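Local coordinates for protein FOKI restriction endonuclease (Planomicrobium okeanokoites, PDB 2FOK) that cuts double-stranded DNA as a type IIS restriction endonuclease, probably with a metal-dependent cleavage domain joined to a separate recognition domain built of helix-turn-helix-like subdomains, at residues A[174-179]-A[259-264]. Residues are numbered along the deposited sequence; the frame is centred on the assembly and turned at random.
Sequences HLTKFD and EFISHA
The carbonyl oxygen of His263 is met by two groups from the 174-179 segment: Lys177 N gives it a weak, bent hydrogen bond (3.0 Å, 133° at the hydrogen), and Thr176 CA approaches it at 3.3 Å in a CA-H...O contact. A second such contact runs the other way, from Ala264 CA to Leu175 O, flanking the antiparallel non-hydrogen-bonded pair of Thr176 and Ala264. His263, centre of an inverse gamma turn, interrupts its strand here. Its ring is met edge-on by the Lys177 chain, CE lying near the ring plane at the ND1 edge. The lysine is bent at chi3 (130°), and its amino end, still beside ND1, forms a salt bridge with Glu220. Replacing Lys177 with an alanine would probably leave Glu220 without this cationic mate and the ND1 edge of His263 without the aliphatic chain against it. Thr176 points CG2 into Ile261, 3.5 Å from its CG2, a tight fit in which the side chains cross at about a right angle. Thr176 OG1, between the backbone N and the carbonyl carbon (chi1 56°), accepts a weak N-cap bond from Asp179 N and is hydrogen-bonded to Glu197 OE2. The pairing thus joins the short edge strand 175-176, where helix 177-181 begins, to the central strand 258-267 in the second recognition subdomain; strand 240-248 pairs antiparallel with 258-267 on its other side, and helices 197-205, 209-218 and 222-236 pack around the contact.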
loop_
_atom_site.group_PDB
_atom_site.type_symbol
_atom_site.label_atom_id
_atom_site.label_comp_id
_atom_site.label_asym_id
_atom_site.label_seq_id
_atom_site.Cartn_x
_atom_site.Cartn_y
_atom_site.Cartn_z
ATOM N N HIS A 174 12.587 10.660 -13.477
ATOM C CA HIS A 174 12.979 9.250 -13.505
ATOM C C HIS A 174 12.747 8.751 -12.082
ATOM O O HIS A 174 13.530 9.051 -11.179
ATOM C CB HIS A 174 14.453 9.114 -13.853
ATOM C CG HIS A 174 14.899 7.699 -14.050
ATOM N ND1 HIS A 174 14.013 6.661 -14.232
ATOM C CD2 HIS A 174 16.138 7.155 -14.117
ATOM C CE1 HIS A 174 14.686 5.536 -14.403
ATOM N NE2 HIS A 174 15.976 5.808 -14.337
ATOM N N LEU A 175 11.682 7.989 -11.869
ATOM C CA LEU A 175 11.391 7.539 -10.513
ATOM C C LEU A 175 11.275 6.035 -10.271
ATOM O O LEU A 175 10.942 5.256 -11.178
ATOM C CB LEU A 175 10.119 8.236 -10.022
ATOM C CG LEU A 175 9.939 9.701 -10.428
ATOM C CD1 LEU A 175 8.542 10.174 -10.037
ATOM C CD2 LEU A 175 10.996 10.565 -9.734
ATOM N N THR A 176 11.560 5.647 -9.025
ATOM C CA THR A 176 11.481 4.261 -8.584
ATOM C C THR A 176 10.051 4.028 -8.120
ATOM O O THR A 176 9.289 4.985 -7.933
ATOM C CB THR A 176 12.424 3.970 -7.386
ATOM O OG1 THR A 176 12.132 4.873 -6.309
ATOM C CG2 THR A 176 13.871 4.131 -7.792
ATOM N N LYS A 177 9.705 2.758 -7.931
ATOM C CA LYS A 177 8.380 2.350 -7.486
ATOM C C LYS A 177 8.039 2.981 -6.136
ATOM O O LYS A 177 6.862 3.182 -5.810
ATOM C CB LYS A 177 8.344 0.835 -7.356
ATOM C CG LYS A 177 9.437 0.285 -6.438
ATOM C CD LYS A 177 9.237 -1.196 -6.158
ATOM C CE LYS A 177 10.527 -1.985 -6.397
ATOM N NZ LYS A 177 10.501 -3.318 -5.740
ATOM N N PHE A 178 9.077 3.286 -5.356
ATOM C CA PHE A 178 8.914 3.893 -4.030
ATOM C C PHE A 178 8.555 5.365 -4.118
ATOM O O PHE A 178 7.734 5.854 -3.332
ATOM C CB PHE A 178 10.198 3.767 -3.201
ATOM C CG PHE A 178 10.781 2.393 -3.198
ATOM C CD1 PHE A 178 10.327 1.433 -2.299
ATOM C CD2 PHE A 178 11.790 2.054 -4.097
ATOM C CE1 PHE A 178 10.870 0.157 -2.295
ATOM C CE2 PHE A 178 12.336 0.777 -4.097
ATOM C CZ PHE A 178 11.876 -0.171 -3.194
ATOM N N ASP A 179 9.192 6.069 -5.053
ATOM C CA ASP A 179 8.945 7.502 -5.260
ATOM C C ASP A 179 7.585 7.714 -5.877
ATOM O O ASP A 179 7.015 8.799 -5.806
ATOM C CB ASP A 179 9.979 8.098 -6.200
ATOM C CG ASP A 179 11.115 8.742 -5.467
ATOM O OD1 ASP A 179 11.000 8.875 -4.229
ATOM O OD2 ASP A 179 12.116 9.105 -6.132
ATOM N N GLU A 259 24.680 1.891 -5.800
ATOM C CA GLU A 259 23.513 1.026 -5.861
ATOM C C GLU A 259 22.588 1.475 -6.978
ATOM O O GLU A 259 22.685 2.601 -7.459
ATOM C CB GLU A 259 22.771 1.045 -4.515
ATOM C CG GLU A 259 23.641 0.679 -3.311
ATOM C CD GLU A 259 24.133 -0.768 -3.353
ATOM O OE1 GLU A 259 23.414 -1.627 -3.907
ATOM O OE2 GLU A 259 25.236 -1.046 -2.833
ATOM N N PHE A 260 21.698 0.578 -7.389
ATOM C CA PHE A 260 20.736 0.858 -8.449
ATOM C C PHE A 260 19.413 0.170 -8.160
ATOM O O PHE A 260 19.374 -0.854 -7.478
ATOM C CB PHE A 260 21.272 0.372 -9.797
ATOM C CG PHE A 260 21.262 -1.127 -9.953
ATOM C CD1 PHE A 260 22.297 -1.901 -9.435
ATOM C CD2 PHE A 260 20.219 -1.764 -10.623
ATOM C CE1 PHE A 260 22.290 -3.302 -9.589
ATOM C CE2 PHE A 260 20.202 -3.152 -10.777
ATOM C CZ PHE A 260 21.237 -3.924 -10.262
ATOM N N ILE A 261 18.334 0.756 -8.676
ATOM C CA ILE A 261 16.988 0.208 -8.529
ATOM C C ILE A 261 16.480 -0.044 -9.952
ATOM O O ILE A 261 16.371 0.889 -10.752
ATOM C CB ILE A 261 16.039 1.205 -7.821
ATOM C CG1 ILE A 261 16.411 1.330 -6.338
ATOM C CG2 ILE A 261 14.601 0.748 -7.968
ATOM C CD1 ILE A 261 16.518 0.014 -5.612
ATOM N N SER A 262 16.179 -1.301 -10.269
ATOM C CA SER A 262 15.714 -1.644 -11.609
ATOM C C SER A 262 14.251 -1.296 -11.875
ATOM O O SER A 262 13.843 -1.146 -13.027
ATOM C CB SER A 262 15.942 -3.128 -11.858
ATOM O OG SER A 262 16.832 -3.658 -10.896
ATOM N N HIS A 263 13.462 -1.173 -10.813
ATOM C CA HIS A 263 12.057 -0.837 -10.950
ATOM C C HIS A 263 11.890 0.669 -10.940
ATOM O O HIS A 263 11.348 1.252 -9.999
ATOM C CB HIS A 263 11.238 -1.471 -9.822
ATOM C CG HIS A 263 11.173 -2.967 -9.894
ATOM N ND1 HIS A 263 11.064 -3.764 -8.774
ATOM C CD2 HIS A 263 11.225 -3.811 -10.951
ATOM C CE1 HIS A 263 11.052 -5.034 -9.136
ATOM N NE2 HIS A 263 11.149 -5.091 -10.453
ATOM N N ALA A 264 12.386 1.297 -11.997
ATOM C CA ALA A 264 12.296 2.741 -12.159
ATOM C C ALA A 264 11.679 2.957 -13.526
ATOM O O ALA A 264 11.831 2.124 -14.405
ATOM C CB ALA A 264 13.668 3.365 -12.095
#